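Local coordinates for glutaredoxin-like protein NrdH (Escherichia coli, PDB 1H75) that transfers electrons, probably to the ribonucleotide reductase system NrdEF, as a small glutaredoxin-family protein with a thioredoxin-like activity profile, at residues M1-Y6 / R19-R24; H15-A20 / Q50-I55; G57-S62 / N70-A75. All blocks are in the same frame, centred on the assembly; numbering follows the deposited sequence.

Interaction 1: residues M1-Y6 / R19-R24; sequences MRITIY and RAMENR
A buried, wholly apolar helix-on-sheet contact joins I3 and I5 of strand 3-7 to M21 on the last turn of helix 12-23. M21 supplies the whole of the helix share of the 127 Å² covered, and it does so with the end of its side chain. Its chain is extended beyond CG (chi2 -154°), which carries SD toward the strand although the backbones stay well apart: the CA atoms of I3 and M21 are 9.7 Å from each other. SD touches both isoleucines, 3.7 Å from I3 CG2 and 3.7 Å from I5 CD1. The terminal methyl takes part as well, M21 CE lying 3.8 Å from I3 CG2.

The two isoleucines use different branches. I3 offers its short CG2 methyl and crosses the thioether at a slant, whereas I5 meets M21 tip to tip through CD1, at the end of its longer branch. Strand alternation explains the pairing, for T4, between them, turns to the opposite face and hydrogen-bonds E29. The contact packs the first strand of the beta-alpha-beta unit (strand 3-7, helix 12-23, strand 29-32) of the thioredoxin fold against its helix, and it illustrates how one unbranched side chain can bridge a helix and two branched residues of a strand. F28 touches all three residues, while V54 of the neighbouring strand also packs against M21.

On the helix and just past its end, polar side chains find partners away from this apolar seam. R19 NH2 and E22 OE2 form a salt bridge of 2.6 Å. R24 NH1 gives a hydrogen bond of 2.9 Å to A20 O; it reaches the oxygen from above the carbonyl plane, with A20 O close to the plane of the guanidinium.

Interaction 2: residues H15-A20 / Q50-I55; sequences HATKRA and QLPVVI
The pyrrolidine ring of P52 meets T17 at its CG corner: T17 OG1 comes up to the rim of the ring there, 3.6 Å from P52 CG, instead of settling over the middle of a face. The proline side chain is also touched by I5, from the adjacent strand, and by Q13 and C14 of the helix. The peptide bond before P52 is cis, and a cis-proline beside a CxxC at the start of a helix is a hallmark of the thioredoxin fold. Here it leads into strand 53-56, and C14, which it touches, is one of the two cysteines, with C11, of the probable redox-active disulfide. The ring thus touches both C14 and T17, one turn further along helix 12-23.

Short side chains let the helix come close. The CA atoms of T17 and P52 are 7.8 Å apart, and the whole contact covers 98 Å², half of it on T17. The threonine divides its two branches between two neighbours. With chi1 at -64°, OG1 stands beside the backbone N, from where it hydrogen-bonds the carbonyl oxygen of Q13, one turn back; its polar need is thus met inside the helix, and its approach to P52 is a van der Waals one. The same torsion sets the methyl CG2 anti to the backbone N and directs it at the strand. In this way a buried threonine can serve a helix with its hydroxyl and a sheet with its methyl. I5 from strand 3-7 and F64 from a loop also pack on T17. V54 answers with the branch anti to its carbonyl carbon, and the two side chains meet tip to tip, T17 CG2 to V54 CG2, at 4.0 Å.

Interaction 3: residues G57-S62 / N70-A75; sequences GDLSWS and NRLHPA
L59, R71 and L72 carry most of the 196 Å² covered here, with L59 alone giving 73 Å². L59 works as a fork laid across the side chain of R71. One prong, CD2, rests over a face of the guanidinium, 3.4 Å above its plane and shifted toward the rim, so that L59 CD2 lies 3.6 Å from R71 NH2. The other, CD1, lies against the root of the arginine, 3.9 Å from R71 CB. A bend at chi3 (56°) folds the arginine back and presents its flat end to the leucine. With an alanine at L59, the guanidinium would probably lose that covering and be freer to turn, and a gap would open beside R71 and L72.

The contact ties the outermost strand of the thioredoxin-fold sheet, second arm of the hairpin 53-62, to the short 3-10 turn 70-72 that follows helix 66-69. Deeper in, the methyls do the work: L59 CD1 is 4.2 Å from L72 CD2. W61 and L72 approach each other from opposite directions, the edge of the indole meeting the leucine: L72 CD1 lies near the plane of the ring, 3.9 Å from W61 CH2. M68 and I69 of helix 66-69 also pack on the indole, while F26 and A56 touch L72.

How the interactions relate
Helix 12-23 serves interactions 1 and 2, whose centres lie 8 Å apart; they share R19 and A20. Their strands are neighbours in one sheet, joined by a probable hydrogen bond from Y6 N to V53 O of 2.7 Å. Interaction 3 extends the sheet to its edge, where V54 N probably hydrogen-bonds W61 O at 2.8 Å. It also reaches back to the helix: M21 CE of interaction 1 lies 3.8 Å from L72 CD1, and R24 NE probably hydrogen-bonds N70 OD1 at 2.8 Å. Of the three, interaction 2 touches the probable redox-active cysteines, through P52 on C14; I5 of interaction 1 lies near them.

Interaction 1: residues M1-Y6 / R19-R24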
# COMPACT_ATOMS: atom_id res chain seq x y z
N MET A 1 5.09 -12.70 5.54
CA MET A 1 4.63 -11.33 5.91
C MET A 1 3.64 -10.81 4.88
O MET A 1 3.95 -10.73 3.69
CB MET A 1 5.81 -10.37 5.97
CG MET A 1 5.38 -8.93 6.17
SD MET A 1 6.70 -7.77 5.82
CE MET A 1 6.83 -7.95 4.02
N ARG A 2 2.46 -10.43 5.35
CA ARG A 2 1.41 -9.92 4.48
C ARG A 2 1.63 -8.45 4.13
O ARG A 2 1.92 -7.64 5.01
CB ARG A 2 0.06 -10.07 5.19
CG ARG A 2 -1.13 -9.54 4.40
CD ARG A 2 -2.30 -9.21 5.32
NE ARG A 2 -2.74 -10.36 6.11
CZ ARG A 2 -3.25 -11.48 5.59
NH1 ARG A 2 -3.37 -11.60 4.27
NH2 ARG A 2 -3.64 -12.46 6.38
N ILE A 3 1.50 -8.12 2.85
CA ILE A 3 1.63 -6.74 2.37
C ILE A 3 0.27 -6.38 1.78
O ILE A 3 -0.23 -7.08 0.89
CB ILE A 3 2.68 -6.61 1.23
CG1 ILE A 3 4.05 -7.06 1.75
CG2 ILE A 3 2.73 -5.18 0.71
CD1 ILE A 3 5.09 -7.16 0.65
N THR A 4 -0.36 -5.34 2.31
CA THR A 4 -1.65 -4.92 1.78
C THR A 4 -1.51 -3.51 1.23
O THR A 4 -0.93 -2.64 1.89
CB THR A 4 -2.73 -4.89 2.88
OG1 THR A 4 -2.83 -6.19 3.47
CG2 THR A 4 -4.07 -4.47 2.31
N ILE A 5 -2.02 -3.29 0.02
CA ILE A 5 -1.96 -1.96 -0.57
C ILE A 5 -3.40 -1.45 -0.64
O ILE A 5 -4.23 -2.08 -1.31
CB ILE A 5 -1.40 -1.96 -2.03
CG1 ILE A 5 -0.00 -2.59 -2.07
CG2 ILE A 5 -1.38 -0.53 -2.58
CD1 ILE A 5 0.62 -2.68 -3.49
N TYR A 6 -3.69 -0.36 0.06
CA TYR A 6 -5.04 0.24 0.02
C TYR A 6 -4.97 1.20 -1.15
O TYR A 6 -4.15 2.13 -1.18
CB TYR A 6 -5.35 0.95 1.34
CG TYR A 6 -5.52 -0.07 2.46
CD1 TYR A 6 -4.43 -0.45 3.25
CD2 TYR A 6 -6.75 -0.70 2.67
CE1 TYR A 6 -4.56 -1.45 4.23
CE2 TYR A 6 -6.89 -1.69 3.64
CZ TYR A 6 -5.80 -2.06 4.41
OH TYR A 6 -5.96 -3.06 5.34
N ARG A 19 3.28 -1.62 -9.38
CA ARG A 19 4.31 -1.94 -10.36
C ARG A 19 5.67 -2.15 -9.67
O ARG A 19 6.42 -3.06 -10.03
CB ARG A 19 4.43 -0.80 -11.38
CG ARG A 19 5.54 -0.99 -12.41
CD ARG A 19 5.13 -1.94 -13.53
NE ARG A 19 4.87 -3.29 -13.05
CZ ARG A 19 4.63 -4.33 -13.85
NH1 ARG A 19 4.62 -4.17 -15.17
NH2 ARG A 19 4.38 -5.53 -13.33
N ALA A 20 5.99 -1.30 -8.71
CA ALA A 20 7.26 -1.40 -7.99
C ALA A 20 7.34 -2.72 -7.23
O ALA A 20 8.39 -3.38 -7.20
CB ALA A 20 7.43 -0.23 -7.03
N MET A 21 6.23 -3.10 -6.61
CA MET A 21 6.22 -4.36 -5.87
C MET A 21 6.34 -5.55 -6.83
O MET A 21 7.05 -6.52 -6.54
CB MET A 21 4.95 -4.45 -5.04
CG MET A 21 4.95 -3.39 -3.95
SD MET A 21 3.95 -3.89 -2.55
CE MET A 21 4.00 -2.39 -1.52
N GLU A 22 5.65 -5.48 -7.96
CA GLU A 22 5.72 -6.55 -8.94
C GLU A 22 7.13 -6.66 -9.51
O GLU A 22 7.62 -7.77 -9.77
CB GLU A 22 4.70 -6.31 -10.06
CG GLU A 22 3.25 -6.38 -9.53
CD GLU A 22 2.20 -5.94 -10.55
OE1 GLU A 22 1.02 -6.31 -10.35
OE2 GLU A 22 2.53 -5.22 -11.52
N ASN A 23 7.79 -5.52 -9.68
CA ASN A 23 9.14 -5.50 -10.23
C ASN A 23 10.12 -6.21 -9.29
O ASN A 23 11.16 -6.70 -9.73
CB ASN A 23 9.62 -4.07 -10.47
CG ASN A 23 9.00 -3.44 -11.70
OD1 ASN A 23 8.35 -4.12 -12.50
ND2 ASN A 23 9.21 -2.13 -11.87
N ARG A 24 9.77 -6.28 -8.00
CA ARG A 24 10.63 -6.92 -6.99
C ARG A 24 10.17 -8.31 -6.58
O ARG A 24 10.71 -8.90 -5.62
CB ARG A 24 10.72 -6.02 -5.77
CG ARG A 24 11.35 -4.66 -6.05
CD ARG A 24 11.02 -3.69 -4.92
NE ARG A 24 11.78 -2.45 -5.00
CZ ARG A 24 11.60 -1.50 -5.91
NH1 ARG A 24 10.67 -1.65 -6.85
NH2 ARG A 24 12.35 -0.41 -5.88

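Interaction 2: residues H15-A20 / Q50-I55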
# COMPACT_ATOMS: atom_id res chain seq x y z
N HIS A 15 -0.70 3.01 -8.68
CA HIS A 15 -0.21 2.17 -9.77
C HIS A 15 1.31 2.03 -9.70
O HIS A 15 1.85 0.93 -9.88
CB HIS A 15 -0.64 2.75 -11.13
CG HIS A 15 -0.24 1.92 -12.30
ND1 HIS A 15 0.99 2.02 -12.90
CD2 HIS A 15 -0.91 0.95 -12.97
CE1 HIS A 15 1.07 1.15 -13.89
NE2 HIS A 15 -0.06 0.48 -13.95
N ALA A 16 2.00 3.14 -9.42
CA ALA A 16 3.46 3.10 -9.32
C ALA A 16 3.87 2.11 -8.23
O ALA A 16 4.83 1.34 -8.38
CB ALA A 16 3.99 4.49 -8.99
N THR A 17 3.15 2.13 -7.12
CA THR A 17 3.45 1.23 -6.01
C THR A 17 3.27 -0.24 -6.37
O THR A 17 4.12 -1.08 -6.04
CB THR A 17 2.58 1.60 -4.79
OG1 THR A 17 2.92 2.93 -4.36
CG2 THR A 17 2.79 0.61 -3.64
N LYS A 18 2.16 -0.56 -7.03
CA LYS A 18 1.87 -1.93 -7.44
C LYS A 18 2.97 -2.43 -8.38
O LYS A 18 3.51 -3.52 -8.21
CB LYS A 18 0.50 -1.98 -8.15
CG LYS A 18 0.18 -3.30 -8.84
CD LYS A 18 -1.21 -3.23 -9.49
CE LYS A 18 -1.49 -4.44 -10.37
NZ LYS A 18 -2.87 -4.39 -10.94
N ARG A 19 3.28 -1.62 -9.38
CA ARG A 19 4.31 -1.94 -10.36
C ARG A 19 5.67 -2.15 -9.67
O ARG A 19 6.42 -3.06 -10.03
CB ARG A 19 4.43 -0.80 -11.38
CG ARG A 19 5.54 -0.99 -12.41
CD ARG A 19 5.13 -1.94 -13.53
NE ARG A 19 4.87 -3.29 -13.05
CZ ARG A 19 4.63 -4.33 -13.85
NH1 ARG A 19 4.62 -4.17 -15.17
NH2 ARG A 19 4.38 -5.53 -13.33
N ALA A 20 5.99 -1.30 -8.71
CA ALA A 20 7.26 -1.40 -7.99
C ALA A 20 7.34 -2.72 -7.23
O ALA A 20 8.39 -3.38 -7.20
CB ALA A 20 7.43 -0.23 -7.03
N GLN A 50 -3.55 10.47 2.14
CA GLN A 50 -3.29 10.28 0.72
C GLN A 50 -3.19 8.80 0.42
O GLN A 50 -2.99 7.99 1.33
CB GLN A 50 -1.99 10.97 0.31
CG GLN A 50 -0.77 10.37 0.95
CD GLN A 50 0.54 10.92 0.38
OE1 GLN A 50 1.62 10.58 0.87
NE2 GLN A 50 0.45 11.76 -0.65
N LEU A 51 -3.35 8.45 -0.85
CA LEU A 51 -3.25 7.07 -1.27
C LEU A 51 -2.04 6.88 -2.17
O LEU A 51 -1.52 7.84 -2.75
CB LEU A 51 -4.50 6.64 -2.03
CG LEU A 51 -5.79 6.63 -1.22
CD1 LEU A 51 -6.99 6.51 -2.14
CD2 LEU A 51 -5.75 5.47 -0.25
N PRO A 52 -1.55 5.65 -2.26
CA PRO A 52 -2.05 4.46 -1.57
C PRO A 52 -1.58 4.44 -0.11
O PRO A 52 -0.78 5.27 0.30
CB PRO A 52 -1.38 3.33 -2.33
CG PRO A 52 -0.01 3.94 -2.61
CD PRO A 52 -0.38 5.32 -3.10
N VAL A 53 -2.09 3.49 0.65
CA VAL A 53 -1.59 3.27 1.98
C VAL A 53 -1.08 1.83 1.95
O VAL A 53 -1.78 0.92 1.50
CB VAL A 53 -2.65 3.43 3.09
CG1 VAL A 53 -2.08 2.93 4.42
CG2 VAL A 53 -3.02 4.89 3.24
N VAL A 54 0.16 1.63 2.37
CA VAL A 54 0.72 0.29 2.41
C VAL A 54 0.92 -0.11 3.84
O VAL A 54 1.48 0.65 4.64
CB VAL A 54 2.11 0.21 1.71
CG1 VAL A 54 2.69 -1.18 1.89
CG2 VAL A 54 1.98 0.56 0.24
N ILE A 55 0.42 -1.29 4.19
CA ILE A 55 0.58 -1.82 5.55
C ILE A 55 1.28 -3.16 5.40
O ILE A 55 0.82 -4.04 4.67
CB ILE A 55 -0.79 -2.06 6.27
CG1 ILE A 55 -1.59 -0.76 6.39
CG2 ILE A 55 -0.55 -2.68 7.65
CD1 ILE A 55 -0.86 0.39 7.05

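Interaction 3: residues G57-S62 / N70-A75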
# COMPACT_ATOMS: atom_id res chain seq x y z
N GLY A 57 3.47 -5.73 8.09
CA GLY A 57 4.13 -5.94 9.37
C GLY A 57 3.99 -4.68 10.21
O GLY A 57 2.89 -4.18 10.38
N ASP A 58 5.12 -4.17 10.71
CA ASP A 58 5.13 -2.96 11.55
C ASP A 58 5.17 -1.67 10.73
O ASP A 58 5.07 -0.59 11.30
CB ASP A 58 6.36 -2.90 12.45
CG ASP A 58 6.41 -3.99 13.50
OD1 ASP A 58 5.36 -4.60 13.81
OD2 ASP A 58 7.52 -4.21 14.01
N LEU A 59 5.36 -1.78 9.42
CA LEU A 59 5.46 -0.61 8.56
C LEU A 59 4.10 -0.17 8.01
O LEU A 59 3.25 -1.00 7.70
CB LEU A 59 6.39 -0.90 7.39
CG LEU A 59 7.77 -1.42 7.79
CD1 LEU A 59 8.64 -1.61 6.56
CD2 LEU A 59 8.45 -0.45 8.74
N SER A 60 3.92 1.13 7.89
CA SER A 60 2.67 1.68 7.36
C SER A 60 2.97 3.06 6.82
O SER A 60 3.41 3.94 7.57
CB SER A 60 1.61 1.76 8.46
OG SER A 60 1.94 2.73 9.45
N TRP A 61 2.74 3.27 5.53
CA TRP A 61 3.03 4.55 4.94
C TRP A 61 2.04 4.86 3.84
O TRP A 61 1.30 3.99 3.38
CB TRP A 61 4.45 4.56 4.36
CG TRP A 61 4.66 3.69 3.15
CD1 TRP A 61 4.43 4.01 1.85
CD2 TRP A 61 5.17 2.35 3.16
NE1 TRP A 61 4.77 2.95 1.03
CE2 TRP A 61 5.23 1.92 1.81
CE3 TRP A 61 5.60 1.48 4.17
CZ2 TRP A 61 5.69 0.65 1.45
CZ3 TRP A 61 6.06 0.21 3.81
CH2 TRP A 61 6.11 -0.19 2.46
N SER A 62 2.07 6.12 3.40
CA SER A 62 1.17 6.56 2.33
C SER A 62 1.95 7.20 1.19
O SER A 62 3.08 7.62 1.37
CB SER A 62 0.15 7.56 2.87
OG SER A 62 0.77 8.72 3.43
N ASN A 70 11.39 -0.73 -0.61
CA ASN A 70 12.64 -1.47 -0.52
C ASN A 70 12.84 -2.10 0.84
O ASN A 70 13.66 -3.01 0.97
CB ASN A 70 13.82 -0.57 -0.89
CG ASN A 70 13.98 -0.43 -2.38
OD1 ASN A 70 13.44 -1.24 -3.15
ND2 ASN A 70 14.72 0.58 -2.81
N ARG A 71 12.10 -1.64 1.85
CA ARG A 71 12.23 -2.25 3.17
C ARG A 71 11.45 -3.56 3.27
O ARG A 71 11.51 -4.23 4.30
CB ARG A 71 11.77 -1.27 4.26
CG ARG A 71 12.68 -0.06 4.35
CD ARG A 71 12.36 0.80 5.56
NE ARG A 71 12.42 0.01 6.78
CZ ARG A 71 11.99 0.41 7.97
NH1 ARG A 71 11.45 1.61 8.12
NH2 ARG A 71 12.08 -0.41 9.02
N LEU A 72 10.75 -3.93 2.20
CA LEU A 72 9.97 -5.16 2.17
C LEU A 72 10.73 -6.37 1.59
O LEU A 72 10.15 -7.46 1.48
CB LEU A 72 8.70 -4.95 1.34
CG LEU A 72 7.81 -3.80 1.84
CD1 LEU A 72 6.56 -3.72 0.97
CD2 LEU A 72 7.44 -4.02 3.31
N HIS A 73 12.00 -6.20 1.22
CA HIS A 73 12.75 -7.32 0.66
C HIS A 73 12.82 -8.42 1.70
O HIS A 73 13.01 -8.16 2.89
CB HIS A 73 14.15 -6.89 0.18
CG HIS A 73 14.13 -6.23 -1.16
ND1 HIS A 73 13.71 -6.87 -2.30
CD2 HIS A 73 14.45 -4.96 -1.54
CE1 HIS A 73 13.76 -6.04 -3.32
NE2 HIS A 73 14.21 -4.87 -2.89
N PRO A 74 12.68 -9.67 1.26
CA PRO A 74 12.72 -10.77 2.23
C PRO A 74 14.03 -11.05 2.95
O PRO A 74 15.11 -10.90 2.40
CB PRO A 74 12.22 -11.96 1.41
CG PRO A 74 12.74 -11.67 0.03
CD PRO A 74 12.50 -10.15 -0.12
N ALA A 75 13.90 -11.44 4.21
CA ALA A 75 15.07 -11.79 5.02
C ALA A 75 15.56 -13.17 4.56
O ALA A 75 14.81 -13.94 3.95
CB ALA A 75 14.68 -11.84 6.49